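Local coordinates for beta-N-acetylglucosaminidase-like protein Glycoside hydrolase family 20 (Flavobacterium johnsoniae, PDB 6YHH), which probably hydrolyses terminal N-acetylglucosamine residues from chitin oligosaccharides as a glycoside hydrolase family 20 chitobiase, at residues E458-A470 with L491-H505. Numbering follows the deposited sequence.
Sequences ETFDSRVWPRTAA and LESVSFRLEELGLTH
S462 and H505 bring the two backbones closest, CA to CA 3.8 Å, and P466 faces S495 at 5.5 Å between their CA atoms. Segment 458-470 passes from helix 460-464 through a cis peptide before P466 into helix 467-476. Segment 491-505 leaves helix 484-497, takes a 3-10 turn at 499-501 and turns back through G502, at a positive phi of 92°. The returning loop places the H505 side chain between W465 and S495: CB of W465 sits over one face of its imidazole, a CH-pi contact 4.2 Å from the ring centroid. NE2 reaches back to S495 O at 3.0 Å, meeting that carbonyl from above its plane, with a weak second bond to S495 OG; ND1 is buried without a partner.

In this TIM barrel, the catalytic fold of family 20, the contact lies just after strand 443-450, the last of the barrel: the segment that follows the strand is covered by helix 484-497 and the loop that returns from it, with helix 160-172 alongside. From helix 160-172, R165 forms a salt bridge with D461 OD2, and the same oxygen accepts T504 N at 2.8 Å through its anti lone pair. Two waters reach T504 OG1, one bound by D461 N and the other within hydrogen-bonding distance of E458 O.

At the W465 indole, L503 and L498 each present CD1 obliquely, L498 CD1 lying 3.8 Å from W465 CE3. L491, with CG anti to its own N (chi1 -170°), spreads its methyls so that CD1 meets A469 CB at 3.9 Å and CD2 meets the ring of P466.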
loop_
_atom_site.group_PDB
_atom_site.type_symbol
_atom_site.label_atom_id
_atom_site.label_comp_id
_atom_site.label_asym_id
_atom_site.label_seq_id
_atom_site.Cartn_x
_atom_site.Cartn_y
_atom_site.Cartn_z
ATOM N N GLU A 458 2.317 -6.052 -5.685
ATOM C CA GLU A 458 2.519 -6.529 -4.298
ATOM C C GLU A 458 3.941 -6.881 -3.985
ATOM O O GLU A 458 4.467 -6.629 -2.876
ATOM C CB GLU A 458 1.550 -7.678 -3.953
ATOM C CG GLU A 458 0.070 -7.217 -4.020
ATOM C CD GLU A 458 -0.546 -7.087 -5.374
ATOM O OE1 GLU A 458 -0.076 -7.684 -6.359
ATOM O OE2 GLU A 458 -1.426 -6.157 -5.430
ATOM N N THR A 459 4.624 -7.530 -4.908
ATOM C CA THR A 459 5.962 -8.004 -4.637
ATOM C C THR A 459 7.105 -7.092 -5.198
ATOM O O THR A 459 8.258 -7.324 -4.861
ATOM C CB THR A 459 6.269 -9.443 -5.125
ATOM O OG1 THR A 459 6.132 -9.510 -6.544
ATOM C CG2 THR A 459 5.281 -10.399 -4.553
ATOM N N PHE A 460 6.735 -6.079 -5.973
ATOM C CA PHE A 460 7.659 -5.141 -6.631
ATOM C C PHE A 460 8.716 -4.596 -5.659
ATOM O O PHE A 460 9.931 -4.767 -5.859
ATOM C CB PHE A 460 6.888 -3.955 -7.203
ATOM C CG PHE A 460 7.747 -3.032 -8.003
ATOM C CD1 PHE A 460 7.958 -3.289 -9.345
ATOM C CD2 PHE A 460 8.299 -1.882 -7.459
ATOM C CE1 PHE A 460 8.766 -2.520 -10.134
ATOM C CE2 PHE A 460 9.108 -1.066 -8.210
ATOM C CZ PHE A 460 9.323 -1.339 -9.570
ATOM N N ASP A 461 8.268 -4.018 -4.545
ATOM C CA ASP A 461 9.224 -3.400 -3.614
ATOM C C ASP A 461 10.195 -4.433 -2.965
ATOM O O ASP A 461 11.398 -4.098 -2.776
ATOM C CB ASP A 461 8.516 -2.626 -2.522
ATOM C CG ASP A 461 7.759 -1.437 -3.004
ATOM O OD1 ASP A 461 7.949 -1.039 -4.128
ATOM O OD2 ASP A 461 6.960 -0.889 -2.153
ATOM N N SER A 462 9.725 -5.680 -2.733
ATOM C CA SER A 462 10.583 -6.703 -2.184
ATOM C C SER A 462 11.720 -7.082 -3.127
ATOM O O SER A 462 12.763 -7.644 -2.700
ATOM C CB SER A 462 9.807 -7.976 -1.825
ATOM O OG SER A 462 9.393 -8.717 -2.917
ATOM N N ARG A 463 11.489 -6.908 -4.402
ATOM C CA ARG A 463 12.548 -7.150 -5.416
ATOM C C ARG A 463 13.500 -5.939 -5.517
ATOM O O ARG A 463 14.748 -6.075 -5.592
ATOM C CB ARG A 463 11.888 -7.502 -6.769
ATOM C CG ARG A 463 11.574 -9.000 -6.892
ATOM C CD ARG A 463 10.736 -9.611 -5.789
ATOM N NE ARG A 463 10.683 -11.069 -5.928
ATOM C CZ ARG A 463 10.701 -11.914 -4.885
ATOM N NH1 ARG A 463 10.563 -11.468 -3.630
ATOM N NH2 ARG A 463 10.762 -13.248 -5.120
ATOM N N VAL A 464 12.952 -4.734 -5.563
ATOM C CA VAL A 464 13.778 -3.512 -5.742
ATOM C C VAL A 464 14.628 -3.196 -4.519
ATOM O O VAL A 464 15.798 -2.845 -4.677
ATOM C CB VAL A 464 12.908 -2.312 -6.150
ATOM C CG1 VAL A 464 13.731 -1.055 -6.344
ATOM C CG2 VAL A 464 12.222 -2.675 -7.444
ATOM N N TRP A 465 14.049 -3.313 -3.341
ATOM C CA TRP A 465 14.639 -2.841 -2.051
ATOM C C TRP A 465 14.854 -4.007 -1.143
ATOM O O TRP A 465 13.973 -4.893 -1.037
ATOM C CB TRP A 465 13.694 -1.822 -1.396
ATOM C CG TRP A 465 13.336 -0.684 -2.359
ATOM C CD1 TRP A 465 12.135 -0.491 -3.051
ATOM C CD2 TRP A 465 14.208 0.382 -2.789
ATOM N NE1 TRP A 465 12.259 0.611 -3.881
ATOM C CE2 TRP A 465 13.513 1.158 -3.726
ATOM C CE3 TRP A 465 15.574 0.713 -2.501
ATOM C CZ2 TRP A 465 14.095 2.226 -4.376
ATOM C CZ3 TRP A 465 16.134 1.809 -3.121
ATOM C CH2 TRP A 465 15.385 2.554 -4.090
ATOM N N PRO A 466 15.996 -4.051 -0.408
ATOM C CA PRO A 466 16.941 -2.965 -0.299
ATOM C C PRO A 466 18.120 -3.022 -1.255
ATOM O O PRO A 466 19.030 -2.164 -1.162
ATOM C CB PRO A 466 17.455 -3.106 1.129
ATOM C CG PRO A 466 17.489 -4.612 1.293
ATOM C CD PRO A 466 16.250 -5.103 0.564
ATOM N N ARG A 467 18.175 -3.933 -2.197
ATOM C CA ARG A 467 19.322 -4.012 -3.073
ATOM C C ARG A 467 19.601 -2.755 -3.874
ATOM O O ARG A 467 20.795 -2.425 -4.119
ATOM C CB ARG A 467 19.334 -5.252 -3.982
ATOM C CG ARG A 467 19.452 -6.591 -3.229
ATOM C CD ARG A 467 19.393 -7.883 -4.047
ATOM N NE ARG A 467 18.037 -7.945 -4.629
ATOM C CZ ARG A 467 17.744 -8.345 -5.836
ATOM N NH1 ARG A 467 18.636 -8.923 -6.602
ATOM N NH2 ARG A 467 16.505 -8.153 -6.280
ATOM N N THR A 468 18.576 -2.045 -4.328
ATOM C CA THR A 468 18.789 -0.834 -5.077
ATOM C C THR A 468 19.447 0.285 -4.229
ATOM O O THR A 468 20.055 1.183 -4.769
ATOM C CB THR A 468 17.494 -0.412 -5.756
ATOM O OG1 THR A 468 17.127 -1.535 -6.601
ATOM C CG2 THR A 468 17.668 0.852 -6.565
ATOM N N ALA A 469 19.329 0.163 -2.906
ATOM C CA ALA A 469 20.006 1.125 -1.990
ATOM C C ALA A 469 21.501 0.957 -2.035
ATOM O O ALA A 469 22.229 1.949 -2.032
ATOM C CB ALA A 469 19.422 1.093 -0.601
ATOM N N ALA A 470 21.982 -0.294 -2.166
ATOM C CA ALA A 470 23.404 -0.552 -2.378
ATOM C C ALA A 470 23.877 -0.043 -3.748
ATOM O O ALA A 470 24.939 0.517 -3.872
ATOM C CB ALA A 470 23.709 -2.022 -2.163
ATOM N N LEU A 491 23.019 -1.116 5.680
ATOM C CA LEU A 491 21.795 -1.291 4.839
ATOM C C LEU A 491 20.560 -1.614 5.683
ATOM O O LEU A 491 19.426 -1.300 5.288
ATOM C CB LEU A 491 22.076 -2.431 3.902
ATOM C CG LEU A 491 21.075 -2.650 2.781
ATOM C CD1 LEU A 491 21.062 -1.503 1.832
ATOM C CD2 LEU A 491 21.395 -3.929 2.006
ATOM N N GLU A 492 20.749 -2.274 6.823
ATOM C CA GLU A 492 19.654 -2.742 7.643
ATOM C C GLU A 492 18.756 -1.569 8.087
ATOM O O GLU A 492 17.531 -1.596 7.917
ATOM C CB GLU A 492 20.096 -3.507 8.867
ATOM C CG GLU A 492 20.942 -4.733 8.651
ATOM C CD GLU A 492 21.212 -5.478 9.965
ATOM O OE1 GLU A 492 20.947 -4.862 11.111
ATOM O OE2 GLU A 492 21.679 -6.682 9.845
ATOM N N SER A 493 19.357 -0.502 8.595
ATOM C CA SER A 493 18.553 0.634 9.025
ATOM C C SER A 493 18.022 1.463 7.861
ATOM O O SER A 493 16.922 1.996 7.943
ATOM C CB SER A 493 19.317 1.544 10.009
ATOM O OG SER A 493 20.446 2.092 9.403
ATOM N N VAL A 494 18.775 1.548 6.783
ATOM C CA VAL A 494 18.304 2.221 5.569
ATOM C C VAL A 494 17.030 1.524 5.062
ATOM O O VAL A 494 16.026 2.203 4.751
ATOM C CB VAL A 494 19.433 2.177 4.506
ATOM C CG1 VAL A 494 18.941 2.714 3.179
ATOM C CG2 VAL A 494 20.650 3.006 4.942
ATOM N N SER A 495 17.065 0.205 5.005
ATOM C CA SER A 495 15.920 -0.552 4.522
ATOM C C SER A 495 14.685 -0.372 5.433
ATOM O O SER A 495 13.560 -0.162 4.959
ATOM C CB SER A 495 16.295 -2.028 4.451
ATOM O OG SER A 495 15.202 -2.808 3.920
ATOM N N PHE A 496 14.915 -0.429 6.747
ATOM C CA PHE A 496 13.870 -0.161 7.718
ATOM C C PHE A 496 13.246 1.204 7.548
ATOM O O PHE A 496 12.006 1.321 7.455
ATOM C CB PHE A 496 14.489 -0.350 9.069
ATOM C CG PHE A 496 13.911 0.443 10.209
ATOM C CD1 PHE A 496 12.599 0.336 10.554
ATOM C CD2 PHE A 496 14.751 1.141 11.059
ATOM C CE1 PHE A 496 12.078 1.038 11.599
ATOM C CE2 PHE A 496 14.271 1.850 12.179
ATOM C CZ PHE A 496 12.913 1.754 12.474
ATOM N N ARG A 497 14.062 2.251 7.431
ATOM C CA ARG A 497 13.513 3.609 7.344
ATOM C C ARG A 497 12.762 3.905 6.062
ATOM O O ARG A 497 11.931 4.797 6.008
ATOM C CB ARG A 497 14.571 4.641 7.700
ATOM C CG ARG A 497 14.973 4.601 9.170
ATOM C CD ARG A 497 13.802 4.864 10.145
ATOM N NE ARG A 497 14.324 5.019 11.531
ATOM C CZ ARG A 497 13.523 5.119 12.586
ATOM N NH1 ARG A 497 12.196 5.101 12.423
ATOM N NH2 ARG A 497 14.023 5.182 13.820
ATOM N N LEU A 498 13.022 3.124 4.989
ATOM C CA LEU A 498 12.226 3.288 3.788
ATOM C C LEU A 498 10.745 2.959 4.039
ATOM O O LEU A 498 9.882 3.434 3.267
ATOM C CB LEU A 498 12.784 2.444 2.619
ATOM C CG LEU A 498 14.136 2.767 2.047
ATOM C CD1 LEU A 498 14.571 1.674 1.089
ATOM C CD2 LEU A 498 14.073 4.102 1.309
ATOM N N GLU A 499 10.434 2.214 5.099
ATOM C CA GLU A 499 9.033 1.843 5.320
ATOM C C GLU A 499 8.151 3.026 5.578
ATOM O O GLU A 499 6.946 2.986 5.301
ATOM C CB GLU A 499 8.878 0.868 6.471
ATOM C CG GLU A 499 9.424 -0.541 6.228
ATOM C CD GLU A 499 8.942 -1.516 7.245
ATOM O OE1 GLU A 499 9.212 -1.306 8.421
ATOM O OE2 GLU A 499 8.161 -2.406 6.811
ATOM N N GLU A 500 8.725 4.119 6.097
ATOM C CA GLU A 500 7.918 5.300 6.306
ATOM C C GLU A 500 7.415 5.940 5.034
ATOM O O GLU A 500 6.517 6.755 5.100
ATOM C CB GLU A 500 8.665 6.341 7.167
ATOM C CG GLU A 500 9.735 7.089 6.384
ATOM C CD GLU A 500 10.764 7.841 7.231
ATOM O OE1 GLU A 500 10.808 7.637 8.465
ATOM O OE2 GLU A 500 11.550 8.579 6.585
ATOM N N LEU A 501 8.003 5.581 3.911
ATOM C CA LEU A 501 7.607 6.110 2.625
ATOM C C LEU A 501 6.602 5.145 1.928
ATOM O O LEU A 501 6.211 5.364 0.785
ATOM C CB LEU A 501 8.874 6.227 1.740
ATOM C CG LEU A 501 9.953 7.119 2.346
ATOM C CD1 LEU A 501 11.229 7.083 1.491
ATOM C CD2 LEU A 501 9.471 8.517 2.625
ATOM N N GLY A 502 6.142 4.128 2.638
ATOM C CA GLY A 502 5.156 3.179 2.115
ATOM C C GLY A 502 5.742 1.968 1.450
ATOM O O GLY A 502 5.004 1.090 0.972
ATOM N N LEU A 503 7.062 1.869 1.389
ATOM C CA LEU A 503 7.654 0.717 0.686
ATOM C C LEU A 503 7.277 -0.585 1.365
ATOM O O LEU A 503 7.218 -0.694 2.601
ATOM C CB LEU A 503 9.229 0.855 0.593
ATOM C CG LEU A 503 9.775 1.728 -0.559
ATOM C CD1 LEU A 503 9.248 1.582 -1.936
ATOM C CD2 LEU A 503 9.341 3.161 -0.273
ATOM N N THR A 504 6.992 -1.614 0.589
ATOM C CA THR A 504 6.284 -2.800 1.092
ATOM C C THR A 504 7.207 -3.973 1.214
ATOM O O THR A 504 6.758 -5.090 1.441
ATOM C CB THR A 504 5.166 -3.263 0.149
ATOM O OG1 THR A 504 5.692 -3.764 -1.101
ATOM C CG2 THR A 504 4.178 -2.138 -0.196
ATOM N N HIS A 505 8.507 -3.760 1.042
ATOM C CA HIS A 505 9.429 -4.909 0.970
ATOM C C HIS A 505 9.377 -5.857 2.185
ATOM O O HIS A 505 9.409 -7.071 2.038
ATOM C CB HIS A 505 10.857 -4.479 0.686
ATOM C CG HIS A 505 11.365 -3.407 1.581
ATOM N ND1 HIS A 505 10.752 -2.177 1.673
ATOM C CD2 HIS A 505 12.456 -3.348 2.386
ATOM C CE1 HIS A 505 11.393 -1.443 2.561
ATOM N NE2 HIS A 505 12.479 -2.104 2.950
HETATM O O HOH W 1 5.505 -3.435 -3.813
HETATM O O HOH W 2 6.809 -6.148 -1.686
#